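Side-chain contact in BH0236 protein (Bacillus halodurans, PDB 5T7A), which probably binds beta-1,3-glucan through its family 56 carbohydrate-binding module, helping the parent enzyme recognise and hydrolyse that polysaccharide: residues His30-Pro33 with Asp34-Ala37. Sequence-based numbering, arbitrary orientation.
Sequences HTHP and DYTA. With EDO (1,2-ethanediol), chain C.
A beta hairpin with a two-residue loop, P33-D34, joins strands 28-32 and 35-40 at one edge of the antiparallel beta fold of this carbohydrate-binding module, with H32 pairing with Y35 around a type I turn. Four backbone hydrogen bonds define the register: H30 and A37 exchange two, as do H32 and Y35. The Y35 N to H32 O bond is 2.8 Å long and nearly straight at its hydrogen, although the donor stands above the carbonyl plane. Within the turn, D34 N donates to H32 ND1 (3.0 Å, 173°), tilted out of the imidazole plane; ND1 therefore serves as an acceptor. Having CG anti to its backbone N (chi1 178°) turns the H32 ring forward toward P33, whose CD lies over the ring centre. Next to it, H32 CB sits over the face of the phenol ring in a CH-pi contact, 3.8 Å from the Y35 centroid. The two rings are nearly parallel (17°) but so displaced that they barely overlap. F51 stacks on Y35 from the neighbouring strand 46-53. On the other sheet face, T31 CG2 lies 3.9 Å from T36 OG1. The D34 side chain runs alongside that of H32; K104 forms a salt bridge with OD1, and Y102 OH hydrogen-bonds to OD2. A 1,2-ethanediol, probably from the crystallisation liquor, also donates from its O1 to D34 OD2 at 2.5 Å.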
ATOM      1  N   HIS A  30      -1.291   6.046  -7.451  1.00  9.30           N
ATOM      2  CA  HIS A  30      -1.670   7.313  -6.898  1.00  9.31           C
ATOM      3  C   HIS A  30      -0.390   8.094  -6.665  1.00  9.12           C
ATOM      4  O   HIS A  30       0.579   7.516  -6.200  1.00  8.26           O
ATOM      5  CB  HIS A  30      -2.376   7.100  -5.588  1.00  9.85           C
ATOM      6  CG  HIS A  30      -3.592   6.240  -5.727  1.00 11.45           C
ATOM      7  ND1 HIS A  30      -4.804   6.706  -6.225  1.00 13.34           N
ATOM      8  CD2 HIS A  30      -3.748   4.915  -5.521  1.00 11.94           C
ATOM      9  CE1 HIS A  30      -5.672   5.706  -6.203  1.00 13.41           C
ATOM     10  NE2 HIS A  30      -5.052   4.612  -5.801  1.00 13.84           N
ATOM     11  N   THR A  31      -0.403   9.426  -6.914  1.00  7.93           N
ATOM     12  CA  THR A  31       0.813  10.155  -6.816  1.00  8.98           C
ATOM     13  C   THR A  31       0.613  11.404  -5.960  1.00  9.36           C
ATOM     14  O   THR A  31      -0.420  12.118  -6.101  1.00 11.76           O
ATOM     15  CB  THR A  31       1.347  10.592  -8.190  1.00  8.97           C
ATOM     16  OG1 THR A  31       0.286  11.155  -9.000  1.00 11.28           O
ATOM     17  CG2 THR A  31       1.928   9.412  -8.885  1.00  9.53           C
ATOM     18  N   HIS A  32       1.659  11.691  -5.214  1.00  8.24           N
ATOM     19  CA  HIS A  32       1.762  12.844  -4.320  1.00  8.20           C
ATOM     20  C   HIS A  32       3.231  13.223  -4.349  1.00  7.64           C
ATOM     21  O   HIS A  32       4.100  12.364  -4.557  1.00  7.08           O
ATOM     22  CB  HIS A  32       1.366  12.522  -2.880  1.00  8.34           C
ATOM     23  CG  HIS A  32       1.519  13.671  -1.933  1.00  8.17           C
ATOM     24  ND1 HIS A  32       2.683  13.926  -1.242  1.00  8.22           N
ATOM     25  CD2 HIS A  32       0.652  14.628  -1.562  1.00  9.32           C
ATOM     26  CE1 HIS A  32       2.533  15.002  -0.496  1.00  9.38           C
ATOM     27  NE2 HIS A  32       1.310  15.462  -0.695  1.00  9.49           N
ATOM     28  N   PRO A  33       3.597  14.506  -4.149  1.00  7.17           N
ATOM     29  CA  PRO A  33       5.031  14.767  -4.186  1.00  7.37           C
ATOM     30  C   PRO A  33       5.954  13.855  -3.344  1.00  7.38           C
ATOM     31  O   PRO A  33       7.093  13.590  -3.735  1.00  7.35           O
ATOM     32  CB  PRO A  33       5.105  16.236  -3.708  1.00  8.03           C
ATOM     33  CG  PRO A  33       3.909  16.774  -4.284  1.00  8.20           C
ATOM     34  CD  PRO A  33       2.869  15.761  -4.037  1.00  7.93           C
ATOM     35  N   ASP A  34       5.474  13.327  -2.223  1.00  7.60           N
ATOM     36  CA  ASP A  34       6.214  12.376  -1.435  1.00  7.37           C
ATOM     37  C   ASP A  34       6.230  10.948  -1.882  1.00  7.13           C
ATOM     38  O   ASP A  34       7.029  10.204  -1.375  1.00  7.99           O
ATOM     39  CB  ASP A  34       5.659  12.383  -0.006  1.00  7.93           C
ATOM     40  CG  ASP A  34       5.986  13.637   0.768  1.00  8.11           C
ATOM     41  OD1 ASP A  34       6.793  14.440   0.306  1.00  9.71           O
ATOM     42  OD2 ASP A  34       5.477  13.783   1.906  1.00  8.93           O
ATOM     43  N   TYR A  35       5.414  10.514  -2.842  1.00  6.53           N
ATOM     44  CA  TYR A  35       5.315   9.066  -3.165  1.00  6.45           C
ATOM     45  C   TYR A  35       4.497   8.777  -4.428  1.00  6.23           C
ATOM     46  O   TYR A  35       3.523   9.489  -4.779  1.00  6.47           O
ATOM     47  CB  TYR A  35       4.662   8.291  -2.003  1.00  6.37           C
ATOM     48  CG  TYR A  35       3.269   8.707  -1.642  1.00  7.06           C
ATOM     49  CD1 TYR A  35       2.177   8.245  -2.304  1.00  7.44           C
ATOM     50  CD2 TYR A  35       3.049   9.638  -0.617  1.00  7.18           C
ATOM     51  CE1 TYR A  35       0.865   8.650  -2.001  1.00  7.12           C
ATOM     52  CE2 TYR A  35       1.763  10.079  -0.324  1.00  7.51           C
ATOM     53  CZ  TYR A  35       0.691   9.595  -1.043  1.00  7.41           C
ATOM     54  OH  TYR A  35      -0.606   9.994  -0.777  1.00  9.12           O
ATOM     55  N   THR A  36       4.797   7.614  -5.007  1.00  6.49           N
ATOM     56  CA  THR A  36       3.868   6.898  -5.881  1.00  7.04           C
ATOM     57  C   THR A  36       3.439   5.677  -5.078  1.00  7.04           C
ATOM     58  O   THR A  36       4.321   5.038  -4.403  1.00  7.08           O
ATOM     59  CB  THR A  36       4.523   6.384  -7.148  1.00  7.69           C
ATOM     60  OG1 THR A  36       5.137   7.498  -7.815  1.00  7.97           O
ATOM     61  CG2 THR A  36       3.497   5.777  -8.060  1.00  7.21           C
ATOM     62  N   ALA A  37       2.135   5.392  -5.051  1.00  7.19           N
ATOM     63  CA  ALA A  37       1.687   4.239  -4.281  1.00  7.48           C
ATOM     64  C   ALA A  37       0.515   3.594  -4.969  1.00  8.37           C
ATOM     65  O   ALA A  37      -0.194   4.242  -5.725  1.00  9.17           O
ATOM     66  CB  ALA A  37       1.281   4.623  -2.860  1.00  7.45           C
TER
HETATM   67  C1  EDO C1101       4.854  15.895   4.377  1.00 12.79           C
HETATM   68  O1  EDO C1101       5.102  16.059   2.929  1.00 13.57           O
HETATM   69  C2  EDO C1101       3.993  17.054   4.791  1.00 12.14           C
HETATM   70  O2  EDO C1101       4.761  18.223   4.784  1.00 11.47           O